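Local coordinates for protein fructokinase (Xylella fastidiosa Temecula1, PDB 3LJS) that probably phosphorylates fructose at the expense of ATP, as a sugar kinase of the PfkB (ribokinase-like) family, at residues K5-A13 with A52-G60; R109-V119 with N138-V148. All blocks are in the same frame, centred on the assembly; numbering follows the deposited sequence.

Contact 1: K5-A13 with A52-G60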
loop_
_atom_site.group_PDB
_atom_site.type_symbol
_atom_site.label_atom_id
_atom_site.label_comp_id
_atom_site.label_asym_id
_atom_site.label_seq_id
_atom_site.Cartn_x
_atom_site.Cartn_y
_atom_site.Cartn_z
ATOM N N LYS B 5 -23.371 -20.436 20.100
ATOM C CA LYS B 5 -24.112 -19.929 18.945
ATOM C C LYS B 5 -23.282 -18.911 18.174
ATOM O O LYS B 5 -23.762 -18.299 17.223
ATOM C CB LYS B 5 -25.409 -19.248 19.408
ATOM C CG LYS B 5 -26.302 -20.083 20.326
ATOM C CD LYS B 5 -26.931 -21.260 19.584
ATOM C CE LYS B 5 -28.336 -20.925 19.081
ATOM N NZ LYS B 5 -28.972 -22.083 18.384
ATOM N N THR B 6 -22.035 -18.727 18.584
ATOM C CA THR B 6 -21.163 -17.743 17.951
ATOM C C THR B 6 -20.636 -18.198 16.602
ATOM O O THR B 6 -20.260 -19.357 16.430
ATOM C CB THR B 6 -19.969 -17.397 18.869
ATOM O OG1 THR B 6 -20.457 -16.952 20.138
ATOM C CG2 THR B 6 -19.106 -16.293 18.246
ATOM N N ILE B 7 -20.653 -17.281 15.642
ATOM C CA ILE B 7 -20.139 -17.550 14.312
ATOM C C ILE B 7 -18.737 -16.965 14.309
ATOM O O ILE B 7 -18.540 -15.777 14.558
ATOM C CB ILE B 7 -20.995 -16.872 13.232
ATOM C CG1 ILE B 7 -22.388 -17.502 13.241
ATOM C CG2 ILE B 7 -20.334 -17.029 11.852
ATOM C CD1 ILE B 7 -23.388 -16.804 12.362
ATOM N N LEU B 8 -17.764 -17.820 14.055
ATOM C CA LEU B 8 -16.375 -17.416 14.046
ATOM C C LEU B 8 -15.898 -17.261 12.606
ATOM O O LEU B 8 -15.850 -18.227 11.850
ATOM C CB LEU B 8 -15.586 -18.474 14.823
ATOM C CG LEU B 8 -14.081 -18.671 14.768
ATOM C CD1 LEU B 8 -13.383 -17.405 14.373
ATOM C CD2 LEU B 8 -13.623 -19.185 16.135
ATOM N N CYS B 9 -15.590 -16.026 12.223
ATOM C CA CYS B 9 -15.118 -15.730 10.871
ATOM C C CYS B 9 -13.615 -15.543 10.928
ATOM O O CYS B 9 -13.121 -14.652 11.613
ATOM C CB CYS B 9 -15.784 -14.460 10.342
ATOM S SG CYS B 9 -17.569 -14.633 10.097
ATOM N N PHE B 10 -12.887 -16.376 10.195
ATOM C CA PHE B 10 -11.436 -16.313 10.225
ATOM C C PHE B 10 -10.752 -15.914 8.926
ATOM O O PHE B 10 -11.169 -16.307 7.842
ATOM C CB PHE B 10 -10.880 -17.673 10.661
ATOM C CG PHE B 10 -9.385 -17.764 10.573
ATOM C CD1 PHE B 10 -8.585 -17.243 11.584
ATOM C CD2 PHE B 10 -8.773 -18.321 9.452
ATOM C CE1 PHE B 10 -7.192 -17.274 11.477
ATOM C CE2 PHE B 10 -7.384 -18.355 9.337
ATOM C CZ PHE B 10 -6.596 -17.830 10.350
ATOM N N GLY B 11 -9.676 -15.145 9.042
ATOM C CA GLY B 11 -8.947 -14.777 7.848
ATOM C C GLY B 11 -8.461 -13.353 7.740
ATOM O O GLY B 11 -7.922 -12.775 8.683
ATOM N N GLU B 12 -8.668 -12.775 6.566
ATOM C CA GLU B 12 -8.208 -11.431 6.333
ATOM C C GLU B 12 -9.272 -10.355 6.390
ATOM O O GLU B 12 -10.412 -10.544 5.960
ATOM C CB GLU B 12 -7.480 -11.349 4.984
ATOM C CG GLU B 12 -8.382 -11.176 3.759
ATOM C CD GLU B 12 -9.180 -12.426 3.396
ATOM O OE1 GLU B 12 -9.091 -13.443 4.123
ATOM O OE2 GLU B 12 -9.905 -12.388 2.371
ATOM N N ALA B 13 -8.861 -9.232 6.959
ATOM C CA ALA B 13 -9.654 -8.025 7.057
ATOM C C ALA B 13 -8.632 -7.064 6.450
ATOM O O ALA B 13 -7.465 -7.067 6.846
ATOM C CB ALA B 13 -9.930 -7.669 8.518
ATOM N N ALA B 52 -24.546 -13.539 17.097
ATOM C CA ALA B 52 -23.315 -13.493 17.885
ATOM C C ALA B 52 -22.196 -13.858 16.917
ATOM O O ALA B 52 -22.191 -14.953 16.358
ATOM C CB ALA B 52 -23.380 -14.506 19.034
ATOM N N VAL B 53 -21.250 -12.950 16.712
ATOM C CA VAL B 53 -20.173 -13.216 15.772
ATOM C C VAL B 53 -18.854 -12.607 16.216
ATOM O O VAL B 53 -18.808 -11.531 16.816
ATOM C CB VAL B 53 -20.528 -12.683 14.361
ATOM C CG1 VAL B 53 -20.754 -11.176 14.411
ATOM C CG2 VAL B 53 -19.416 -13.019 13.375
ATOM N N GLN B 54 -17.780 -13.320 15.913
ATOM C CA GLN B 54 -16.446 -12.885 16.265
ATOM C C GLN B 54 -15.567 -12.970 15.024
ATOM O O GLN B 54 -15.739 -13.869 14.196
ATOM C CB GLN B 54 -15.910 -13.800 17.372
ATOM C CG GLN B 54 -14.466 -13.593 17.757
ATOM C CD GLN B 54 -14.022 -14.544 18.859
ATOM O OE1 GLN B 54 -14.677 -15.551 19.124
ATOM N NE2 GLN B 54 -12.899 -14.235 19.493
ATOM N N PHE B 55 -14.662 -12.011 14.862
ATOM C CA PHE B 55 -13.734 -12.060 13.740
ATOM C C PHE B 55 -12.387 -12.441 14.328
ATOM O O PHE B 55 -11.902 -11.787 15.255
ATOM C CB PHE B 55 -13.593 -10.714 13.035
ATOM C CG PHE B 55 -12.561 -10.727 11.935
ATOM C CD1 PHE B 55 -12.859 -11.263 10.683
ATOM C CD2 PHE B 55 -11.271 -10.267 12.173
ATOM C CE1 PHE B 55 -11.883 -11.343 9.683
ATOM C CE2 PHE B 55 -10.286 -10.343 11.181
ATOM C CZ PHE B 55 -10.596 -10.884 9.933
ATOM N N VAL B 56 -11.792 -13.501 13.794
ATOM C CA VAL B 56 -10.497 -13.974 14.263
ATOM C C VAL B 56 -9.469 -13.789 13.153
ATOM O O VAL B 56 -9.620 -14.308 12.047
ATOM C CB VAL B 56 -10.566 -15.462 14.678
ATOM C CG1 VAL B 56 -9.170 -15.985 15.028
ATOM C CG2 VAL B 56 -11.492 -15.606 15.886
ATOM N N GLY B 57 -8.430 -13.025 13.456
ATOM C CA GLY B 57 -7.398 -12.761 12.477
ATOM C C GLY B 57 -6.435 -11.724 13.013
ATOM O O GLY B 57 -6.598 -11.227 14.134
HETATM N N MSE B 58 -5.439 -11.383 12.204
HETATM C CA MSE B 58 -4.437 -10.420 12.619
HETATM C C MSE B 58 -4.553 -9.110 11.857
HETATM O O MSE B 58 -4.681 -9.105 10.635
HETATM C CB MSE B 58 -3.044 -11.027 12.423
HETATM C CG MSE B 58 -1.904 -10.166 12.934
HETATM SE SE MSE B 58 -0.263 -11.194 13.013
HETATM C CE MSE B 58 -0.324 -11.670 14.891
ATOM N N LEU B 59 -4.520 -8.007 12.597
ATOM C CA LEU B 59 -4.592 -6.666 12.027
ATOM C C LEU B 59 -3.260 -5.969 12.300
ATOM O O LEU B 59 -2.623 -6.219 13.324
ATOM C CB LEU B 59 -5.713 -5.856 12.685
ATOM C CG LEU B 59 -7.130 -6.428 12.657
ATOM C CD1 LEU B 59 -8.107 -5.414 13.244
ATOM C CD2 LEU B 59 -7.512 -6.770 11.237
ATOM N N GLY B 60 -2.840 -5.096 11.393
ATOM C CA GLY B 60 -1.589 -4.394 11.603
ATOM C C GLY B 60 -1.724 -3.359 12.706
ATOM O O GLY B 60 -2.839 -2.976 13.078
HETATM O O HOH W 1 -24.861 -16.280 15.985
HETATM O O HOH W 2 -5.304 -13.018 9.888
HETATM O O HOH W 3 -7.082 -10.029 9.380
HETATM O O HOH W 4 -5.186 -7.158 8.470
#

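Contact 2: R109-V119 with N138-V148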
loop_
_atom_site.group_PDB
_atom_site.type_symbol
_atom_site.label_atom_id
_atom_site.label_comp_id
_atom_site.label_asym_id
_atom_site.label_seq_id
_atom_site.Cartn_x
_atom_site.Cartn_y
_atom_site.Cartn_z
ATOM N N ARG B 109 -0.196 -7.094 -0.911
ATOM C CA ARG B 109 -0.310 -8.238 -0.023
ATOM C C ARG B 109 0.639 -9.439 -0.121
ATOM O O ARG B 109 0.439 -10.418 0.594
ATOM C CB ARG B 109 -1.757 -8.747 -0.032
ATOM C CG ARG B 109 -2.042 -9.829 1.006
ATOM C CD ARG B 109 -3.525 -10.075 1.128
ATOM N NE ARG B 109 -3.855 -11.046 2.163
ATOM C CZ ARG B 109 -3.889 -12.362 1.980
ATOM N NH1 ARG B 109 -3.602 -12.887 0.795
ATOM N NH2 ARG B 109 -4.254 -13.155 2.980
ATOM N N PRO B 110 1.648 -9.430 -1.012
ATOM C CA PRO B 110 2.410 -10.677 -0.876
ATOM C C PRO B 110 2.717 -10.723 0.628
ATOM O O PRO B 110 2.617 -11.779 1.252
ATOM C CB PRO B 110 3.640 -10.427 -1.743
ATOM C CG PRO B 110 3.078 -9.571 -2.857
ATOM C CD PRO B 110 2.168 -8.594 -2.114
ATOM N N PRO B 111 3.098 -9.562 1.221
ATOM C CA PRO B 111 3.394 -9.437 2.654
ATOM C C PRO B 111 2.287 -8.558 3.258
ATOM O O PRO B 111 1.918 -7.534 2.677
ATOM C CB PRO B 111 4.741 -8.740 2.666
ATOM C CG PRO B 111 4.581 -7.752 1.574
ATOM C CD PRO B 111 3.818 -8.507 0.479
ATOM N N ALA B 112 1.743 -8.967 4.398
ATOM C CA ALA B 112 0.687 -8.210 5.060
ATOM C C ALA B 112 0.422 -8.773 6.454
ATOM O O ALA B 112 0.725 -9.932 6.739
ATOM C CB ALA B 112 -0.595 -8.243 4.225
ATOM N N ALA B 113 -0.158 -7.949 7.315
ATOM C CA ALA B 113 -0.439 -8.354 8.681
ATOM C C ALA B 113 -1.284 -9.619 8.822
ATOM O O ALA B 113 -0.950 -10.502 9.617
ATOM C CB ALA B 113 -1.107 -7.205 9.426
ATOM N N ASP B 114 -2.367 -9.717 8.054
ATOM C CA ASP B 114 -3.259 -10.873 8.168
ATOM C C ASP B 114 -2.586 -12.214 7.869
ATOM O O ASP B 114 -3.032 -13.260 8.346
ATOM C CB ASP B 114 -4.500 -10.698 7.274
ATOM C CG ASP B 114 -4.213 -10.952 5.808
ATOM O OD1 ASP B 114 -3.787 -10.013 5.093
ATOM O OD2 ASP B 114 -4.412 -12.101 5.364
ATOM N N LEU B 115 -1.508 -12.177 7.090
ATOM C CA LEU B 115 -0.768 -13.389 6.731
ATOM C C LEU B 115 0.092 -13.935 7.874
ATOM O O LEU B 115 0.587 -15.057 7.798
ATOM C CB LEU B 115 0.158 -13.110 5.543
ATOM C CG LEU B 115 -0.248 -13.363 4.087
ATOM C CD1 LEU B 115 -1.608 -14.005 3.992
ATOM C CD2 LEU B 115 -0.198 -12.053 3.337
ATOM N N LEU B 116 0.266 -13.145 8.928
ATOM C CA LEU B 116 1.115 -13.547 10.047
ATOM C C LEU B 116 0.410 -14.208 11.226
ATOM O O LEU B 116 1.037 -14.494 12.247
ATOM C CB LEU B 116 1.923 -12.337 10.528
ATOM C CG LEU B 116 3.306 -12.072 9.909
ATOM C CD1 LEU B 116 3.454 -12.718 8.552
ATOM C CD2 LEU B 116 3.523 -10.571 9.830
ATOM N N PHE B 117 -0.889 -14.450 11.096
ATOM C CA PHE B 117 -1.631 -15.109 12.165
ATOM C C PHE B 117 -1.096 -16.543 12.237
ATOM O O PHE B 117 -0.941 -17.201 11.213
ATOM C CB PHE B 117 -3.128 -15.137 11.834
ATOM C CG PHE B 117 -3.999 -15.579 12.980
ATOM C CD1 PHE B 117 -4.709 -14.646 13.734
ATOM C CD2 PHE B 117 -4.118 -16.930 13.306
ATOM C CE1 PHE B 117 -5.527 -15.050 14.795
ATOM C CE2 PHE B 117 -4.931 -17.345 14.365
ATOM C CZ PHE B 117 -5.638 -16.402 15.110
ATOM N N ARG B 118 -0.799 -17.022 13.439
ATOM C CA ARG B 118 -0.290 -18.382 13.599
ATOM C C ARG B 118 -1.176 -19.158 14.564
ATOM O O ARG B 118 -1.955 -18.563 15.309
ATOM C CB ARG B 118 1.167 -18.360 14.093
ATOM C CG ARG B 118 2.164 -17.841 13.041
ATOM C CD ARG B 118 2.194 -18.740 11.797
ATOM N NE ARG B 118 3.025 -18.192 10.723
ATOM C CZ ARG B 118 2.570 -17.484 9.691
ATOM N NH1 ARG B 118 1.268 -17.226 9.558
ATOM N NH2 ARG B 118 3.425 -17.012 8.791
ATOM N N VAL B 119 -1.059 -20.482 14.548
ATOM C CA VAL B 119 -1.887 -21.325 15.405
ATOM C C VAL B 119 -1.887 -20.894 16.866
ATOM O O VAL B 119 -2.907 -21.002 17.548
ATOM C CB VAL B 119 -1.465 -22.807 15.296
ATOM C CG1 VAL B 119 -2.261 -23.651 16.281
ATOM C CG2 VAL B 119 -1.711 -23.301 13.873
ATOM N N ASN B 138 -8.377 -17.023 0.633
ATOM C CA ASN B 138 -7.347 -15.991 0.683
ATOM C C ASN B 138 -6.370 -16.207 1.828
ATOM O O ASN B 138 -5.225 -15.758 1.764
ATOM C CB ASN B 138 -7.981 -14.605 0.767
ATOM C CG ASN B 138 -8.760 -14.265 -0.483
ATOM O OD1 ASN B 138 -8.259 -14.433 -1.598
ATOM N ND2 ASN B 138 -9.996 -13.797 -0.310
ATOM N N SER B 139 -6.811 -16.909 2.865
ATOM C CA SER B 139 -5.929 -17.199 3.993
ATOM C C SER B 139 -5.180 -18.510 3.730
ATOM O O SER B 139 -4.775 -19.209 4.661
ATOM C CB SER B 139 -6.726 -17.290 5.302
ATOM O OG SER B 139 -7.678 -18.337 5.261
HETATM N N MSE B 140 -4.998 -18.833 2.452
HETATM C CA MSE B 140 -4.279 -20.039 2.043
HETATM C C MSE B 140 -3.248 -19.700 0.963
HETATM O O MSE B 140 -2.687 -20.595 0.329
HETATM C CB MSE B 140 -5.249 -21.080 1.471
HETATM C CG MSE B 140 -6.278 -21.610 2.455
HETATM SE SE MSE B 140 -7.542 -22.832 1.605
HETATM C CE MSE B 140 -8.688 -23.114 3.148
ATOM N N THR B 141 -2.999 -18.409 0.762
ATOM C CA THR B 141 -2.077 -17.955 -0.277
ATOM C C THR B 141 -0.595 -18.311 -0.098
ATOM O O THR B 141 0.189 -18.184 -1.038
ATOM C CB THR B 141 -2.238 -16.437 -0.509
ATOM O OG1 THR B 141 -2.176 -15.749 0.743
ATOM C CG2 THR B 141 -3.580 -16.154 -1.161
ATOM N N ASP B 142 -0.208 -18.732 1.104
ATOM C CA ASP B 142 1.163 -19.174 1.348
ATOM C C ASP B 142 1.066 -20.377 2.286
ATOM O O ASP B 142 0.045 -20.559 2.957
ATOM C CB ASP B 142 2.048 -18.034 1.906
ATOM C CG ASP B 142 1.937 -17.847 3.409
ATOM O OD1 ASP B 142 2.180 -16.708 3.863
ATOM O OD2 ASP B 142 1.641 -18.812 4.142
ATOM N N ALA B 143 2.109 -21.204 2.311
ATOM C CA ALA B 143 2.124 -22.419 3.123
ATOM C C ALA B 143 1.792 -22.257 4.601
ATOM O O ALA B 143 1.018 -23.043 5.151
ATOM C CB ALA B 143 3.478 -23.124 2.975
ATOM N N ASP B 144 2.381 -21.257 5.246
ATOM C CA ASP B 144 2.152 -21.034 6.670
ATOM C C ASP B 144 0.715 -20.658 7.030
ATOM O O ASP B 144 0.112 -21.267 7.915
ATOM C CB ASP B 144 3.101 -19.951 7.194
ATOM C CG ASP B 144 4.553 -20.410 7.237
ATOM O OD1 ASP B 144 5.419 -19.587 7.593
ATOM O OD2 ASP B 144 4.830 -21.588 6.925
ATOM N N ILE B 145 0.164 -19.658 6.354
ATOM C CA ILE B 145 -1.195 -19.237 6.655
ATOM C C ILE B 145 -2.203 -20.334 6.284
ATOM O O ILE B 145 -3.211 -20.519 6.967
ATOM C CB ILE B 145 -1.530 -17.899 5.943
ATOM C CG1 ILE B 145 -2.808 -17.302 6.538
ATOM C CG2 ILE B 145 -1.665 -18.112 4.444
ATOM C CD1 ILE B 145 -2.682 -16.932 8.015
ATOM N N ALA B 146 -1.921 -21.079 5.221
ATOM C CA ALA B 146 -2.808 -22.161 4.804
ATOM C C ALA B 146 -2.921 -23.221 5.898
ATOM O O ALA B 146 -4.018 -23.685 6.215
ATOM C CB ALA B 146 -2.295 -22.798 3.517
ATOM N N GLU B 147 -1.784 -23.608 6.472
ATOM C CA GLU B 147 -1.776 -24.612 7.529
ATOM C C GLU B 147 -2.554 -24.110 8.739
ATOM O O GLU B 147 -3.237 -24.882 9.409
ATOM C CB GLU B 147 -0.338 -24.959 7.937
ATOM C CG GLU B 147 -0.253 -25.819 9.201
ATOM C CD GLU B 147 -0.944 -27.173 9.064
ATOM O OE1 GLU B 147 -1.197 -27.812 10.109
ATOM O OE2 GLU B 147 -1.224 -27.606 7.924
ATOM N N VAL B 148 -2.442 -22.816 9.021
ATOM C CA VAL B 148 -3.167 -22.215 10.140
ATOM C C VAL B 148 -4.678 -22.321 9.873
ATOM O O VAL B 148 -5.462 -22.638 10.775
ATOM C CB VAL B 148 -2.772 -20.726 10.318
ATOM C CG1 VAL B 148 -3.707 -20.045 11.305
ATOM C CG2 VAL B 148 -1.321 -20.627 10.816
HETATM O O HOH W 5 2.830 -14.756 1.864
HETATM O O HOH W 6 2.661 -15.888 6.189
#

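Contact 1: K5-A13 with A52-G60
I7, L8, C9 and F10 stand in parallel register with V53, Q54, F55 and V56, a pairing of neighbouring strands within the large, mainly parallel sheet of the ribokinase-like PfkB fold. The strand axes approach to 4.7 Å at 22° to each other, and five backbone bonds alternate from I7 N to A52 O at one end to G11 N to V56 O at the other. The straightest joins C9 N to Q54 O (2.9 Å, 176°).

On the face carrying I7, C9, V53 and F55, the relief is that of a methyl group in a shallow dip. V53 holds CG1 between its backbone N and carbonyl carbon (chi1 60°), which leaves CG2 directed at the partner strand. There CG2 sits against the carbonyl oxygen of I7, with I7 CB and the sulfur of C9 to its sides, V53 CG2 and C9 SG being 4.1 Å apart. Helix 38-49, part of the connection between the two strands, lies over this region through V46. Further along, the methyl of A13 is the bump: A13 CB meets F55 CZ at 3.6 Å and has L59 CD2 at 3.7 Å, thus filling the notch between ring and leucine branch. Helix 63-75 closes that notch, with F72 stacked on F55.

The other face is ridged by T6, L8, F10, Q54 and V56. T6 CG2 rests against the base of the Q54 side chain. V56 brings its CG1 to the ring edge at F10 CD1 (3.7 Å), while F117 packs on both V56 and F10.

Past G57 the chain turns a corner and the segments part. A water spans the widening gap, donating to G11 O at 3.0 Å and to M58 O at 2.9 Å.

Contact 2: R109-V119 with N138-V148
L115 and I145, with CA atoms 5.9 Å apart, and V119 and V148, at 5.5 Å, mark where the loop after strand 103-108 runs beside the first turns of helix 143-158. D142 is the N-cap of that helix, its OD2 accepting from I145 N.

R109 carries one end. Its extended chain delivers the guanidinium edge to D114, gripped side-on through NE and NH2, with R109 NH2 to D114 OD2 at 2.6 Å. R109 NH2 also donates to N138 O at 3.0 Å, approaching 53° above the carbonyl plane, and R109 NH1 reaches T141 OG1. One guanidinium face lies under L115 CD2, whereas L115 CD1 faces T141 OG1 and, a little farther off, I145 CG2.

R118 bends at chi2 (-62°), folding back so that NH1 donates to both L115 O and F117 O. This fixes the group over D144, whose CB sits against one guanidinium face, 3.4 Å from R118 NH2. The salt bridge from R118 NH2 to D144 OD1 is long, 3.5 Å, with the guanidinium and carboxylate planes 75° apart.

I145 CD1 reaches into the bend of the loop, against the carbonyl oxygens of D114 and F117. Beyond the R118 group, toward V119, V148 fits against F117: V148 CG2 lies 3.5 Å from F117 O, and V148 CG1 meets the ring at its edge, 3.7 Å from F117 CD2.

Contact 1 closes along the chain before contact 2 opens, and their centres are about 14 Å apart. Strand 130-136 joins them structurally: it neighbours strand 6-10 in the large sheet and leads directly into 138-148. The two contacts also touch. E12 OE2 and N138 ND2, 3.0 Å apart, form a probable hydrogen bond, while A113, in the same loop as contact 2, packs on M58 and G60, just past the corner of strand 53-60. The side chain of R170, a residue seen to bind ATP in this protein, lies about 7 Å from that of E12 and about 4 Å from that of N138. The E12–N138 junction thus lies close to the probable nucleotide site.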